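Local atomic coordinates of Pbp related beta-lactamase (Pyrococcus abyssi, PDB entry 2QMI), a protein that probably acts as a self-compartmentalizing serine peptidase of the penicillin-binding protein and beta-lactamase family, working as an octamer. Residues Arg41-Tyr55 / Glu205-Asp217. Sequence-based numbering, arbitrary orientation.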
loop_
_atom_site.group_PDB
_atom_site.type_symbol
_atom_site.label_atom_id
_atom_site.label_comp_id
_atom_site.label_asym_id
_atom_site.label_seq_id
_atom_site.Cartn_x
_atom_site.Cartn_y
_atom_site.Cartn_z
ATOM N N ARG A 41 25.797 -26.439 9.469
ATOM C CA ARG A 41 24.744 -27.450 9.424
ATOM C C ARG A 41 23.504 -26.837 10.091
ATOM O O ARG A 41 22.377 -27.299 9.907
ATOM C CB ARG A 41 25.178 -28.741 10.137
ATOM C CG ARG A 41 25.421 -28.651 11.639
ATOM C CD ARG A 41 25.718 -30.056 12.173
ATOM N NE ARG A 41 25.843 -30.140 13.631
ATOM C CZ ARG A 41 26.960 -29.917 14.319
ATOM N NH1 ARG A 41 26.951 -30.026 15.640
ATOM N NH2 ARG A 41 28.089 -29.597 13.699
ATOM N N ASN A 42 23.741 -25.785 10.871
ATOM C CA ASN A 42 22.684 -25.043 11.539
ATOM C C ASN A 42 23.153 -23.598 11.678
ATOM O O ASN A 42 24.106 -23.324 12.398
ATOM C CB ASN A 42 22.383 -25.606 12.925
ATOM C CG ASN A 42 21.264 -24.841 13.624
ATOM O OD1 ASN A 42 21.380 -23.634 13.882
ATOM N ND2 ASN A 42 20.165 -25.538 13.923
ATOM N N VAL A 43 22.472 -22.681 10.993
ATOM C CA VAL A 43 22.842 -21.267 11.021
ATOM C C VAL A 43 22.565 -20.550 12.342
ATOM O O VAL A 43 23.463 -19.920 12.898
ATOM C CB VAL A 43 22.150 -20.492 9.875
ATOM C CG1 VAL A 43 22.498 -19.017 9.950
ATOM C CG2 VAL A 43 22.581 -21.060 8.533
ATOM N N GLU A 44 21.329 -20.643 12.837
ATOM C CA GLU A 44 20.947 -19.997 14.092
ATOM C C GLU A 44 21.917 -20.334 15.217
ATOM O O GLU A 44 22.308 -19.465 15.995
ATOM C CB GLU A 44 19.541 -20.437 14.531
ATOM C CG GLU A 44 18.385 -19.948 13.668
ATOM C CD GLU A 44 18.324 -20.616 12.309
ATOM O OE1 GLU A 44 18.622 -21.832 12.220
ATOM O OE2 GLU A 44 17.958 -19.929 11.332
ATOM N N ALA A 45 22.282 -21.614 15.296
ATOM C CA ALA A 45 23.191 -22.117 16.326
ATOM C C ALA A 45 24.657 -22.055 15.906
ATOM O O ALA A 45 25.544 -22.435 16.675
ATOM C CB ALA A 45 22.821 -23.552 16.680
ATOM N N ARG A 46 24.904 -21.587 14.686
ATOM C CA ARG A 46 26.263 -21.470 14.160
ATOM C C ARG A 46 27.096 -22.750 14.283
ATOM O O ARG A 46 28.257 -22.700 14.675
ATOM C CB ARG A 46 27.015 -20.317 14.846
ATOM C CG ARG A 46 26.560 -18.910 14.475
ATOM C CD ARG A 46 25.581 -18.346 15.494
ATOM N NE ARG A 46 25.325 -16.928 15.247
ATOM C CZ ARG A 46 24.605 -16.462 14.231
ATOM N NH1 ARG A 46 24.056 -17.305 13.364
ATOM N NH2 ARG A 46 24.453 -15.155 14.072
ATOM N N LEU A 47 26.501 -23.892 13.953
ATOM C CA LEU A 47 27.214 -25.172 14.009
ATOM C C LEU A 47 27.670 -25.514 12.585
ATOM O O LEU A 47 26.890 -25.442 11.634
ATOM C CB LEU A 47 26.300 -26.275 14.557
ATOM C CG LEU A 47 25.779 -26.108 15.992
ATOM C CD1 LEU A 47 24.667 -27.094 16.251
ATOM C CD2 LEU A 47 26.908 -26.301 16.987
ATOM N N PRO A 48 28.944 -25.905 12.426
ATOM C CA PRO A 48 29.506 -26.247 11.117
ATOM C C PRO A 48 29.104 -27.593 10.512
ATOM O O PRO A 48 28.681 -28.509 11.218
ATOM C CB PRO A 48 31.004 -26.186 11.380
ATOM C CG PRO A 48 31.096 -26.803 12.749
ATOM C CD PRO A 48 29.942 -26.112 13.495
ATOM N N SER A 49 29.224 -27.691 9.190
ATOM C CA SER A 49 28.956 -28.939 8.483
ATOM C C SER A 49 30.276 -29.716 8.519
ATOM O O SER A 49 31.352 -29.141 8.311
ATOM C CB SER A 49 28.551 -28.679 7.022
ATOM O OG SER A 49 27.139 -28.586 6.883
ATOM N N THR A 50 30.196 -31.013 8.795
ATOM C CA THR A 50 31.383 -31.858 8.859
ATOM C C THR A 50 31.154 -33.173 8.108
ATOM O O THR A 50 30.036 -33.486 7.723
ATOM C CB THR A 50 31.734 -32.204 10.306
ATOM O OG1 THR A 50 30.867 -33.247 10.766
ATOM C CG2 THR A 50 31.564 -30.994 11.195
ATOM N N PRO A 51 32.219 -33.960 7.889
ATOM C CA PRO A 51 32.063 -35.232 7.180
ATOM C C PRO A 51 30.995 -36.105 7.841
ATOM O O PRO A 51 30.314 -36.880 7.172
ATOM C CB PRO A 51 33.453 -35.855 7.290
ATOM C CG PRO A 51 34.343 -34.678 7.307
ATOM C CD PRO A 51 33.633 -33.725 8.230
ATOM N N GLU A 52 30.865 -35.953 9.158
ATOM C CA GLU A 52 29.921 -36.718 9.969
ATOM C C GLU A 52 28.461 -36.227 9.957
ATOM O O GLU A 52 27.544 -37.032 10.074
ATOM C CB GLU A 52 30.394 -36.753 11.437
ATOM C CG GLU A 52 31.789 -37.353 11.716
ATOM C CD GLU A 52 32.948 -36.455 11.270
ATOM O OE1 GLU A 52 32.712 -35.256 10.979
ATOM O OE2 GLU A 52 34.103 -36.948 11.218
ATOM N N THR A 53 28.244 -34.918 9.836
ATOM C CA THR A 53 26.883 -34.365 9.854
ATOM C C THR A 53 25.861 -35.163 9.039
ATOM O O THR A 53 26.129 -35.620 7.927
ATOM C CB THR A 53 26.866 -32.864 9.415
ATOM O OG1 THR A 53 25.511 -32.388 9.350
ATOM C CG2 THR A 53 27.504 -32.695 8.076
ATOM N N ILE A 54 24.682 -35.328 9.621
ATOM C CA ILE A 54 23.606 -36.079 9.003
ATOM C C ILE A 54 22.575 -35.207 8.281
ATOM O O ILE A 54 22.104 -34.206 8.820
ATOM C CB ILE A 54 22.917 -36.960 10.074
ATOM C CG1 ILE A 54 23.801 -38.182 10.348
ATOM C CG2 ILE A 54 21.523 -37.362 9.634
ATOM C CD1 ILE A 54 23.338 -39.043 11.492
ATOM N N TYR A 55 22.244 -35.606 7.051
ATOM C CA TYR A 55 21.267 -34.908 6.216
ATOM C C TYR A 55 20.267 -35.929 5.698
ATOM O O TYR A 55 20.488 -37.135 5.798
ATOM C CB TYR A 55 21.916 -34.288 4.974
ATOM C CG TYR A 55 23.099 -33.378 5.185
ATOM C CD1 TYR A 55 23.002 -32.011 4.919
ATOM C CD2 TYR A 55 24.340 -33.894 5.551
ATOM C CE1 TYR A 55 24.119 -31.179 5.005
ATOM C CE2 TYR A 55 25.462 -33.078 5.639
ATOM C CZ TYR A 55 25.352 -31.722 5.367
ATOM O OH TYR A 55 26.465 -30.918 5.462
ATOM N N GLU A 205 17.258 -37.508 16.920
ATOM C CA GLU A 205 17.331 -36.472 17.944
ATOM C C GLU A 205 18.363 -36.809 19.012
ATOM O O GLU A 205 18.690 -35.970 19.857
ATOM C CB GLU A 205 15.954 -36.255 18.581
ATOM C CG GLU A 205 15.429 -37.430 19.393
ATOM C CD GLU A 205 13.955 -37.264 19.767
ATOM O OE1 GLU A 205 13.409 -38.136 20.495
ATOM O OE2 GLU A 205 13.341 -36.264 19.319
ATOM N N LYS A 206 18.882 -38.034 18.967
ATOM C CA LYS A 206 19.890 -38.458 19.931
ATOM C C LYS A 206 21.288 -38.207 19.370
ATOM O O LYS A 206 22.261 -38.141 20.124
ATOM C CB LYS A 206 19.739 -39.947 20.268
ATOM C CG LYS A 206 18.406 -40.340 20.912
ATOM C CD LYS A 206 18.040 -39.439 22.107
ATOM C CE LYS A 206 19.126 -39.428 23.184
ATOM N NZ LYS A 206 18.774 -38.518 24.328
ATOM N N ASP A 207 21.383 -38.060 18.046
ATOM C CA ASP A 207 22.667 -37.822 17.384
ATOM C C ASP A 207 23.153 -36.376 17.557
ATOM O O ASP A 207 22.394 -35.421 17.383
ATOM C CB ASP A 207 22.565 -38.170 15.899
ATOM C CG ASP A 207 23.925 -38.192 15.218
ATOM O OD1 ASP A 207 24.574 -37.126 15.145
ATOM O OD2 ASP A 207 24.349 -39.278 14.762
ATOM N N LYS A 208 24.437 -36.235 17.872
ATOM C CA LYS A 208 25.050 -34.933 18.137
ATOM C C LYS A 208 25.555 -34.119 16.947
ATOM O O LYS A 208 26.131 -33.049 17.146
ATOM C CB LYS A 208 26.193 -35.127 19.132
ATOM C CG LYS A 208 25.829 -36.118 20.217
ATOM C CD LYS A 208 26.993 -36.461 21.127
ATOM C CE LYS A 208 26.626 -37.654 22.001
ATOM N NZ LYS A 208 25.436 -37.415 22.885
ATOM N N ASP A 209 25.349 -34.613 15.729
ATOM C CA ASP A 209 25.786 -33.897 14.530
ATOM C C ASP A 209 24.762 -34.094 13.404
ATOM O O ASP A 209 24.912 -34.967 12.544
ATOM C CB ASP A 209 27.163 -34.395 14.076
ATOM C CG ASP A 209 27.809 -33.476 13.045
ATOM O OD1 ASP A 209 27.068 -32.764 12.334
ATOM O OD2 ASP A 209 29.057 -33.472 12.939
ATOM N N VAL A 210 23.722 -33.265 13.421
ATOM C CA VAL A 210 22.646 -33.329 12.439
ATOM C C VAL A 210 22.391 -31.920 11.928
ATOM O O VAL A 210 22.391 -30.963 12.705
ATOM C CB VAL A 210 21.337 -33.876 13.082
ATOM C CG1 VAL A 210 20.226 -33.979 12.034
ATOM C CG2 VAL A 210 21.602 -35.241 13.717
ATOM N N ALA A 211 22.178 -31.797 10.624
ATOM C CA ALA A 211 21.941 -30.494 10.031
ATOM C C ALA A 211 20.465 -30.148 9.937
ATOM O O ALA A 211 19.619 -31.007 9.671
ATOM C CB ALA A 211 22.571 -30.425 8.647
ATOM N N MET A 212 20.169 -28.876 10.173
ATOM C CA MET A 212 18.809 -28.367 10.082
ATOM C C MET A 212 18.558 -28.130 8.592
ATOM O O MET A 212 19.475 -27.767 7.860
ATOM C CB MET A 212 18.698 -27.047 10.858
ATOM C CG MET A 212 17.405 -26.263 10.621
ATOM S SD MET A 212 15.919 -27.235 10.936
ATOM C CE MET A 212 15.940 -27.316 12.741
ATOM N N GLY A 213 17.330 -28.361 8.140
ATOM C CA GLY A 213 17.020 -28.138 6.742
ATOM C C GLY A 213 16.793 -26.656 6.495
ATOM O O GLY A 213 16.561 -25.897 7.440
ATOM N N TYR A 214 16.869 -26.238 5.230
ATOM C CA TYR A 214 16.653 -24.838 4.869
ATOM C C TYR A 214 15.973 -24.674 3.511
ATOM O O TYR A 214 16.272 -25.377 2.542
ATOM C CB TYR A 214 17.977 -24.062 4.880
ATOM C CG TYR A 214 18.522 -23.829 6.270
ATOM C CD1 TYR A 214 18.009 -22.815 7.083
ATOM C CD2 TYR A 214 19.516 -24.653 6.793
ATOM C CE1 TYR A 214 18.477 -22.634 8.379
ATOM C CE2 TYR A 214 19.984 -24.483 8.087
ATOM C CZ TYR A 214 19.466 -23.480 8.876
ATOM O OH TYR A 214 19.918 -23.338 10.170
ATOM N N ILE A 215 15.034 -23.737 3.481
ATOM C CA ILE A 215 14.273 -23.396 2.295
ATOM C C ILE A 215 14.501 -21.902 2.128
ATOM O O ILE A 215 14.451 -21.158 3.099
ATOM C CB ILE A 215 12.765 -23.663 2.506
ATOM C CG1 ILE A 215 12.520 -25.163 2.646
ATOM C CG2 ILE A 215 11.962 -23.102 1.354
ATOM C CD1 ILE A 215 12.884 -25.956 1.417
ATOM N N LEU A 216 14.769 -21.468 0.904
ATOM C CA LEU A 216 15.011 -20.052 0.630
ATOM C C LEU A 216 13.679 -19.413 0.231
ATOM O O LEU A 216 13.055 -19.852 -0.740
ATOM C CB LEU A 216 16.026 -19.938 -0.508
ATOM C CG LEU A 216 16.898 -18.691 -0.676
ATOM C CD1 LEU A 216 17.733 -18.466 0.573
ATOM C CD2 LEU A 216 17.807 -18.880 -1.888
ATOM N N ASP A 217 13.227 -18.398 0.973
ATOM C CA ASP A 217 11.952 -17.764 0.623
ATOM C C ASP A 217 12.073 -16.812 -0.562
ATOM O O ASP A 217 13.167 -16.600 -1.089
ATOM C CB ASP A 217 11.293 -17.051 1.827
ATOM C CG ASP A 217 12.069 -15.836 2.319
ATOM O OD1 ASP A 217 12.595 -15.063 1.491
ATOM O OD2 ASP A 217 12.122 -15.637 3.554
HETATM O O HOH W 1 23.829 -30.908 15.332
#
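Tyr-214 sends its hydroxyl into the turn Val-43 to Arg-46. Tyr-214 OH accepts from Val-43 N at 2.8 Å and gives its proton to Glu-44 OE1 at 2.9 Å. The carboxylate meets the ring at its edge, nearly coplanar with it, and is approached on its syn side, tilted 26° from the carboxylate plane. Glu-44 reaches this point because its chain bends at chi2 (71°).

Met-212 N donates to Arg-41 O (2.7 Å), which also accepts from Asn-328. Ile-54 and Val-210 form a single beta bridge: Ile-54 N binds Asp-209 O, and Ala-211 N gives an almost straight bond to Ile-54 O (3.0 Å, 177°).

The Arg-41 guanidinium lies between Leu-47 CB on one face and the Asp-209 carboxylate on the other. Asp-209 OD1 is 3.2 Å from Arg-41 NE, but well out of plane, making this salt bridge purely electrostatic. Arg-41 NH2 binds Pro-48 O, and Arg-41 NE binds a water (2.7 Å) that also accepts from Val-210 N. Asp-209 OD2 lies 2.8 Å from Thr-50 OG1.

Backbone groups and charged side chains thus join the turn and loop of 41-55 to the segment running into strand 213-216, and Arg-41 separates its charge pairing from its hydrogen bonding.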